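Side-chain contacts in Cas13d (uncultured Ruminococcus sp, PDB 6IV9), which binds a CRISPR RNA and, through its two HEPN domains, matures that guide and cleaves target RNA: residues Q171-Y174 and N175-I179; G467-I470 and K471-K475; Q557-T560 and N561-I565. The protein carries 2 engineered substitutions. All blocks are in the same frame, centred on the assembly; numbering follows the deposited sequence. Where two conformers were deposited one is given.

Contact 1 (Q171-Y174 and N175-I179). With nucleotides of chain B.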
# COMPACT_ATOMS: atom_id res chain seq x y z
N GLN A 171 -1.99 -0.99 23.35
CA GLN A 171 -1.89 -1.86 22.16
C GLN A 171 -2.96 -1.45 21.13
O GLN A 171 -2.66 -1.43 19.96
CB GLN A 171 -1.93 -3.32 22.58
CG GLN A 171 -0.75 -3.74 23.43
CD GLN A 171 -0.77 -5.22 23.72
OE1 GLN A 171 -0.71 -6.04 22.83
NE2 GLN A 171 -0.89 -5.55 24.99
N LEU A 172 -4.16 -1.16 21.59
CA LEU A 172 -5.22 -0.70 20.66
C LEU A 172 -4.76 0.63 20.04
O LEU A 172 -4.83 0.77 18.85
CB LEU A 172 -6.51 -0.50 21.46
CG LEU A 172 -7.72 -0.03 20.68
CD1 LEU A 172 -9.00 -0.32 21.45
CD2 LEU A 172 -7.62 1.44 20.36
N ILE A 173 -4.23 1.53 20.86
CA ILE A 173 -3.78 2.87 20.41
C ILE A 173 -2.67 2.77 19.35
O ILE A 173 -2.79 3.44 18.37
CB ILE A 173 -3.33 3.74 21.58
CG1 ILE A 173 -4.52 4.13 22.47
CG2 ILE A 173 -2.58 4.95 21.08
CD1 ILE A 173 -4.13 4.69 23.80
N TYR A 174 -1.71 1.87 19.52
CA TYR A 174 -0.61 1.71 18.53
C TYR A 174 -1.20 1.30 17.18
O TYR A 174 -0.64 1.65 16.17
CB TYR A 174 0.55 0.84 19.03
CG TYR A 174 1.63 1.65 19.70
CD1 TYR A 174 1.40 2.23 20.92
CD2 TYR A 174 2.85 1.90 19.10
CE1 TYR A 174 2.35 3.01 21.55
CE2 TYR A 174 3.82 2.68 19.71
CZ TYR A 174 3.56 3.24 20.95
OH TYR A 174 4.46 4.03 21.59
N ASN A 175 -2.28 0.54 17.20
CA ASN A 175 -2.97 0.15 15.95
C ASN A 175 -3.53 1.41 15.27
O ASN A 175 -3.47 1.49 14.06
CB ASN A 175 -3.98 -0.96 16.17
CG ASN A 175 -3.31 -2.31 16.16
OD1 ASN A 175 -2.99 -2.82 15.11
ND2 ASN A 175 -3.05 -2.87 17.31
N ILE A 176 -4.11 2.33 16.05
CA ILE A 176 -4.62 3.60 15.47
C ILE A 176 -3.44 4.43 14.93
O ILE A 176 -3.57 4.96 13.87
CB ILE A 176 -5.49 4.39 16.46
CG1 ILE A 176 -6.70 3.59 16.92
CG2 ILE A 176 -5.90 5.72 15.85
CD1 ILE A 176 -7.46 4.21 18.05
N LEU A 177 -2.32 4.46 15.63
CA LEU A 177 -1.15 5.24 15.14
C LEU A 177 -0.68 4.67 13.79
O LEU A 177 -0.27 5.45 12.98
CB LEU A 177 -0.03 5.21 16.17
CG LEU A 177 -0.38 5.80 17.53
CD1 LEU A 177 0.84 5.82 18.43
CD2 LEU A 177 -0.99 7.18 17.38
N ASP A 178 -0.75 3.35 13.63
CA ASP A 178 -0.35 2.65 12.37
C ASP A 178 -1.27 3.10 11.22
O ASP A 178 -0.80 3.23 10.12
CB ASP A 178 -0.36 1.14 12.53
CG ASP A 178 0.80 0.62 13.35
OD1 ASP A 178 1.74 1.36 13.52
OD2 ASP A 178 0.73 -0.52 13.80
N ILE A 179 -2.56 3.26 11.52
CA ILE A 179 -3.52 3.73 10.49
C ILE A 179 -3.07 5.12 10.03
O ILE A 179 -3.08 5.39 8.86
CB ILE A 179 -4.94 3.76 11.07
CG1 ILE A 179 -5.51 2.36 11.26
CG2 ILE A 179 -5.85 4.62 10.21
CD1 ILE A 179 -6.79 2.30 12.03
P U B 23 3.26 -9.76 21.26
OP1 U B 23 2.12 -9.95 22.17
OP2 U B 23 3.56 -10.70 20.20
O5' U B 23 3.01 -8.33 20.59
C5' U B 23 3.68 -7.90 19.38
C4' U B 23 2.82 -6.82 18.72
O4' U B 23 1.62 -7.48 18.24
C3' U B 23 2.33 -5.74 19.69
O3' U B 23 2.35 -4.48 19.06
C2' U B 23 0.91 -6.14 19.98
O2' U B 23 0.07 -5.08 20.45
C1' U B 23 0.47 -6.76 18.65
N1 U B 23 -0.63 -7.71 18.86
C2 U B 23 -1.87 -7.41 18.33
O2 U B 23 -2.09 -6.41 17.69
N3 U B 23 -2.87 -8.30 18.64
C4 U B 23 -2.77 -9.42 19.40
O4 U B 23 -3.77 -10.10 19.60
C5 U B 23 -1.45 -9.68 19.89
C6 U B 23 -0.45 -8.85 19.60
P C B 24 3.65 -3.57 19.15
OP1 C B 24 3.44 -2.44 18.24
OP2 C B 24 4.82 -4.40 19.16
O5' C B 24 3.59 -2.97 20.63
C5' C B 24 2.94 -1.73 20.88
C4' C B 24 2.98 -1.39 22.35
O4' C B 24 2.12 -2.29 23.10
C3' C B 24 4.32 -1.55 22.99
O3' C B 24 5.08 -0.40 22.72
C2' C B 24 3.94 -1.67 24.46
O2' C B 24 3.65 -0.41 25.04
C1' C B 24 2.72 -2.56 24.36
N1 C B 24 2.98 -4.03 24.46
C2 C B 24 2.96 -4.62 25.74
O2 C B 24 2.78 -3.89 26.73
N3 C B 24 3.18 -5.95 25.85
C4 C B 24 3.33 -6.70 24.75
N4 C B 24 3.47 -8.02 24.89
C5 C B 24 3.32 -6.13 23.44
C6 C B 24 3.16 -4.80 23.35
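Tyr174 and Leu177, one turn apart on helix 168-197, pack by a CH-pi contact: Leu177 CD1 stands 4.2 Å from the centroid of the Tyr174 ring, only 2° off its normal. The opposite face of that ring meets the ribose of C24 of the RNA, chain B, whose C5' comes within 3.8 Å of Tyr174 CG. The ring is thus sandwiched between the Leu177 methyl and the C24 sugar, while its hydroxyl bonds to Asp147. The tightest apolar packing is Leu172 CD2 against Ile176 CD1 at 3.6 Å. Isoleucine suits the places of Ile173 and Ile176, where helix 152-160 covers both and helix 511-535 also touches Ile176. Ile173 CG2 stays 4.3 Å from Leu177 CG, a slacker fit.

The RNA side is more polar and just as close, and it is buried too. Gln171 carries its CG anti to the carbonyl carbon (chi1 -64°), and its extended chain takes the amide out to the ribose of U23 of chain B. There OE1 accepts a hydrogen bond from O2' at 2.7 Å, and NE2 bonds to Asn167 O, which fixes which way the amide is turned. Asn175 ND2 gives its N-H to Gln171 O at 3.0 Å, tilted from the carbonyl plane, while its OD1 bonds to Asn527. Since the nucleotide's 2'-hydroxyl is the donor to Gln171, this pairing would be lost with a deoxyribose, consistent with a pocket suited to RNA.

Contact 2 (G467-I470 and K471-K475). With nucleotides of chain B.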
# COMPACT_ATOMS: atom_id res chain seq x y z
N GLY A 467 -11.87 -20.89 -27.14
CA GLY A 467 -12.74 -19.85 -27.72
C GLY A 467 -14.05 -20.40 -28.23
O GLY A 467 -15.05 -19.71 -28.07
N ASP A 468 -14.07 -21.58 -28.84
CA ASP A 468 -15.35 -22.08 -29.38
C ASP A 468 -16.36 -22.35 -28.25
O ASP A 468 -17.48 -21.90 -28.36
CB ASP A 468 -15.13 -23.28 -30.30
CG ASP A 468 -14.47 -22.89 -31.61
OD1 ASP A 468 -14.86 -21.86 -32.16
OD2 ASP A 468 -13.59 -23.62 -32.06
N VAL A 469 -15.95 -23.06 -27.21
CA VAL A 469 -16.89 -23.31 -26.08
C VAL A 469 -17.25 -21.99 -25.39
O VAL A 469 -18.41 -21.81 -25.03
CB VAL A 469 -16.24 -24.25 -25.07
CG1 VAL A 469 -17.13 -24.46 -23.86
CG2 VAL A 469 -15.87 -25.57 -25.70
N ILE A 470 -16.27 -21.13 -25.18
CA ILE A 470 -16.57 -19.86 -24.46
C ILE A 470 -17.55 -19.02 -25.27
O ILE A 470 -18.44 -18.47 -24.69
CB ILE A 470 -15.27 -19.13 -24.07
CG1 ILE A 470 -14.46 -19.96 -23.08
CG2 ILE A 470 -15.58 -17.75 -23.54
CD1 ILE A 470 -13.04 -19.50 -22.91
N LYS A 471 -17.37 -18.94 -26.59
CA LYS A 471 -18.31 -18.16 -27.43
C LYS A 471 -19.70 -18.81 -27.35
O LYS A 471 -20.67 -18.09 -27.26
CB LYS A 471 -17.81 -18.16 -28.88
CG LYS A 471 -18.53 -17.24 -29.85
CD LYS A 471 -17.89 -17.28 -31.22
CE LYS A 471 -18.50 -16.34 -32.23
NZ LYS A 471 -19.55 -17.01 -33.04
N GLU A 472 -19.73 -20.13 -27.36
CA GLU A 472 -20.99 -20.90 -27.30
C GLU A 472 -21.72 -20.62 -25.99
O GLU A 472 -22.91 -20.35 -26.01
CB GLU A 472 -20.56 -22.37 -27.32
CG GLU A 472 -21.62 -23.39 -27.65
CD GLU A 472 -20.99 -24.64 -28.23
OE1 GLU A 472 -21.15 -24.88 -29.44
OE2 GLU A 472 -20.30 -25.35 -27.48
N LEU A 473 -21.00 -20.69 -24.87
CA LEU A 473 -21.60 -20.43 -23.54
C LEU A 473 -22.08 -18.99 -23.44
O LEU A 473 -23.06 -18.75 -22.76
CB LEU A 473 -20.57 -20.80 -22.47
CG LEU A 473 -20.36 -22.29 -22.34
CD1 LEU A 473 -19.26 -22.61 -21.37
CD2 LEU A 473 -21.64 -22.97 -21.94
N GLY A 474 -21.39 -18.06 -24.08
CA GLY A 474 -21.77 -16.65 -24.08
C GLY A 474 -23.09 -16.39 -24.76
O GLY A 474 -23.81 -15.51 -24.31
N LYS A 475 -23.36 -17.09 -25.86
CA LYS A 475 -24.60 -16.88 -26.66
C LYS A 475 -25.78 -17.69 -26.11
O LYS A 475 -26.91 -17.29 -26.34
CB LYS A 475 -24.34 -17.24 -28.13
CG LYS A 475 -23.32 -16.35 -28.82
CD LYS A 475 -23.82 -15.79 -30.13
CE LYS A 475 -23.70 -16.77 -31.26
NZ LYS A 475 -23.45 -18.14 -30.76
P C B 45 -16.43 -14.06 -20.76
OP1 C B 45 -17.07 -14.19 -22.11
OP2 C B 45 -16.95 -14.96 -19.69
O5' C B 45 -14.88 -14.38 -20.85
C5' C B 45 -14.09 -13.74 -21.84
C4' C B 45 -12.74 -14.41 -21.86
O4' C B 45 -12.85 -15.67 -22.56
C3' C B 45 -11.65 -13.69 -22.64
O3' C B 45 -11.03 -12.69 -21.85
C2' C B 45 -10.65 -14.82 -22.82
O2' C B 45 -9.90 -15.21 -21.70
C1' C B 45 -11.57 -15.99 -23.11
N1 C B 45 -11.62 -16.25 -24.57
C2 C B 45 -12.72 -15.88 -25.34
O2 C B 45 -13.71 -15.40 -24.78
N3 C B 45 -12.69 -16.09 -26.68
C4 C B 45 -11.60 -16.62 -27.24
N4 C B 45 -11.60 -16.82 -28.56
C5 C B 45 -10.45 -16.97 -26.48
C6 C B 45 -10.50 -16.77 -25.16
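The cytosine of C45, chain B, is covered from one side of its plane by Gly467 and Ile470, which sit in successive turns of the short alpha-helix 467-475. Gly467 CA lies above the exocyclic amine, 3.3 Å from N4, and Ile470 CG2 lies above the other exocyclic group, 3.2 Å from O2. Ile470 CD1 reaches on to the sugar, 3.8 Å from C1'. Glycine suits its place because a CB there would run into N4; isoleucine suits the next turn because its two branches spread over base and ribose together. With CG1 anti to the carbonyl carbon (chi1 -64°) and CG2 anti to the backbone N, both branches are turned to the nucleotide. The contact is one of shape, made by carbon atoms.

The helix itself is held by regular i to i+4 bonds, such as Lys471 N to Gly467 O at 2.9 Å and Leu473 N to Val469 O at 2.8 Å. Before its first turn, Asn466 OD1 hydrogen-bonds to Val469 N. Asp468, Lys471 and Glu472 suit the exposed surface; Asp468 OD1 and Lys471 NZ are 6.8 Å apart and form no salt bridge. Away from the RNA, Leu473 packs on Val339 and Leu343 of helix 338-347, joining this short helix to its neighbour. Val469 and Leu473 lie side by side and point the same way, with Val469 CG1 3.8 Å from Leu473 CD1.

Contact 3 (Q557-T560 and N561-I565)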
# COMPACT_ATOMS: atom_id res chain seq x y z
N GLN A 557 -15.30 -3.49 13.94
CA GLN A 557 -15.82 -4.76 13.15
C GLN A 557 -16.43 -4.62 11.75
O GLN A 557 -16.08 -5.26 10.81
CB GLN A 557 -16.71 -5.60 14.05
CG GLN A 557 -17.13 -6.93 13.43
CD GLN A 557 -15.96 -7.84 13.15
OE1 GLN A 557 -15.37 -7.84 12.06
NE2 GLN A 557 -15.61 -8.65 14.13
N ARG A 558 -17.35 -3.68 11.66
CA ARG A 558 -18.04 -3.33 10.40
C ARG A 558 -17.01 -2.72 9.44
O ARG A 558 -16.99 -3.10 8.30
CB ARG A 558 -19.13 -2.32 10.72
CG ARG A 558 -19.90 -1.88 9.50
CD ARG A 558 -21.13 -1.09 9.85
NE ARG A 558 -21.83 -0.84 8.62
CZ ARG A 558 -22.91 -0.10 8.53
NH1 ARG A 558 -23.55 0.26 9.62
NH2 ARG A 558 -23.35 0.27 7.35
N ILE A 559 -16.16 -1.82 9.93
CA ILE A 559 -15.16 -1.18 9.03
C ILE A 559 -14.21 -2.24 8.47
O ILE A 559 -13.95 -2.21 7.29
CB ILE A 559 -14.42 -0.05 9.76
CG1 ILE A 559 -15.36 1.07 10.17
CG2 ILE A 559 -13.27 0.45 8.93
CD1 ILE A 559 -14.80 2.00 11.20
N THR A 560 -13.78 -3.18 9.29
CA THR A 560 -12.86 -4.22 8.79
C THR A 560 -13.53 -4.99 7.65
O THR A 560 -12.90 -5.21 6.65
CB THR A 560 -12.54 -5.23 9.90
OG1 THR A 560 -11.95 -4.56 11.00
CG2 THR A 560 -11.61 -6.33 9.46
N ASN A 561 -14.79 -5.37 7.83
CA ASN A 561 -15.53 -6.13 6.79
C ASN A 561 -15.74 -5.29 5.53
O ASN A 561 -15.54 -5.80 4.46
CB ASN A 561 -16.87 -6.61 7.34
CG ASN A 561 -16.73 -7.57 8.50
OD1 ASN A 561 -15.71 -8.20 8.66
ND2 ASN A 561 -17.76 -7.68 9.31
N GLU A 562 -16.14 -4.04 5.67
CA GLU A 562 -16.39 -3.14 4.52
C GLU A 562 -15.10 -2.85 3.75
O GLU A 562 -15.12 -2.83 2.54
CB GLU A 562 -17.02 -1.85 5.02
CG GLU A 562 -18.32 -2.11 5.72
CD GLU A 562 -19.15 -0.89 6.03
OE1 GLU A 562 -18.61 0.21 5.97
OE2 GLU A 562 -20.32 -1.07 6.31
N LEU A 563 -14.02 -2.63 4.47
CA LEU A 563 -12.72 -2.32 3.84
C LEU A 563 -12.27 -3.52 3.01
O LEU A 563 -11.66 -3.34 2.00
CB LEU A 563 -11.73 -1.97 4.95
CG LEU A 563 -11.35 -0.50 5.09
CD1 LEU A 563 -12.35 0.46 4.50
CD2 LEU A 563 -10.95 -0.13 6.48
N PHE A 564 -12.58 -4.73 3.46
CA PHE A 564 -12.20 -5.93 2.69
C PHE A 564 -12.91 -5.89 1.34
O PHE A 564 -12.32 -6.20 0.33
CB PHE A 564 -12.53 -7.17 3.52
CG PHE A 564 -11.94 -8.46 3.03
CD1 PHE A 564 -10.67 -8.84 3.38
CD2 PHE A 564 -12.69 -9.33 2.25
CE1 PHE A 564 -10.15 -10.04 2.95
CE2 PHE A 564 -12.17 -10.53 1.82
CZ PHE A 564 -10.90 -10.88 2.17
N ILE A 565 -14.18 -5.52 1.35
CA ILE A 565 -14.98 -5.39 0.10
C ILE A 565 -14.43 -4.25 -0.75
O ILE A 565 -14.31 -4.42 -1.93
CB ILE A 565 -16.47 -5.22 0.42
CG1 ILE A 565 -17.03 -6.50 1.05
CG2 ILE A 565 -17.25 -4.83 -0.81
CD1 ILE A 565 -18.24 -6.27 1.88
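Arg558 and Glu562, four residues apart on helix 556-570, form a salt bridge in which Arg558 NE donates to Glu562 OE2 at 2.8 Å. The oxygen lies at the edge of the guanidinium, nearly in its plane, yet the nitrogen meets it from above the carboxylate plane; the two flat groups stand 83° apart. Only one N-H is used in this bond, so it is an angled, single-point grip rather than a paired one. The arginine, with CG anti to the backbone N (chi1 180°) and extended from CG to NE, crosses the glutamate at a slant, its CG within 3.3 Å of Glu562 OE2.

One shell out, a loop holds the arginine, and that loop and helix 497-505 hold the glutamate. Glu562 OE1 takes hydrogen bonds from Ser499 OG and Leu496 N, and Arg558 NH2 bonds to Asp494 O. With Arg558 replaced by an alanine, Glu562 OE2 is likely to lose its charged mate and Asp494 O its donor.

The apolar side of the helix is packed more closely. Ile559 CG2 and Leu563 CD2, side by side, are only 3.4 Å apart, tighter than usual. These residues suit the face that helix 511-535 covers, where Ile559 and Thr560 touch Phe525 and Leu563 touches Ile522. Thr560, a small polar residue at that buried face, satisfies its OG1 on Ser556 O. Phe564 packs on a sugar of the bound RNA. With its second oxygen held by Ser499 and Leu496, the largely buried glutamate probably stays ionised beside its arginine.

Contact 1 is wholly buried and contact 3 partly so, each with its centre about 17 Å from that of the chain and from that of the other; contact 2 is on the surface, its centre about 38 Å out. Contacts 1 and 3 rest on the same element, helix 511-535, though they do not touch each other, whereas contact 2 packs its short helix on 338-347. All three meet the RNA, but differently: contact 1 engages a ribose hydroxyl through a polar side chain, contact 2 lays carbon atoms over one base and its sugar, and contact 3 touches a sugar through one aromatic ring. Only contact 3 carries a salt bridge between its own two segments.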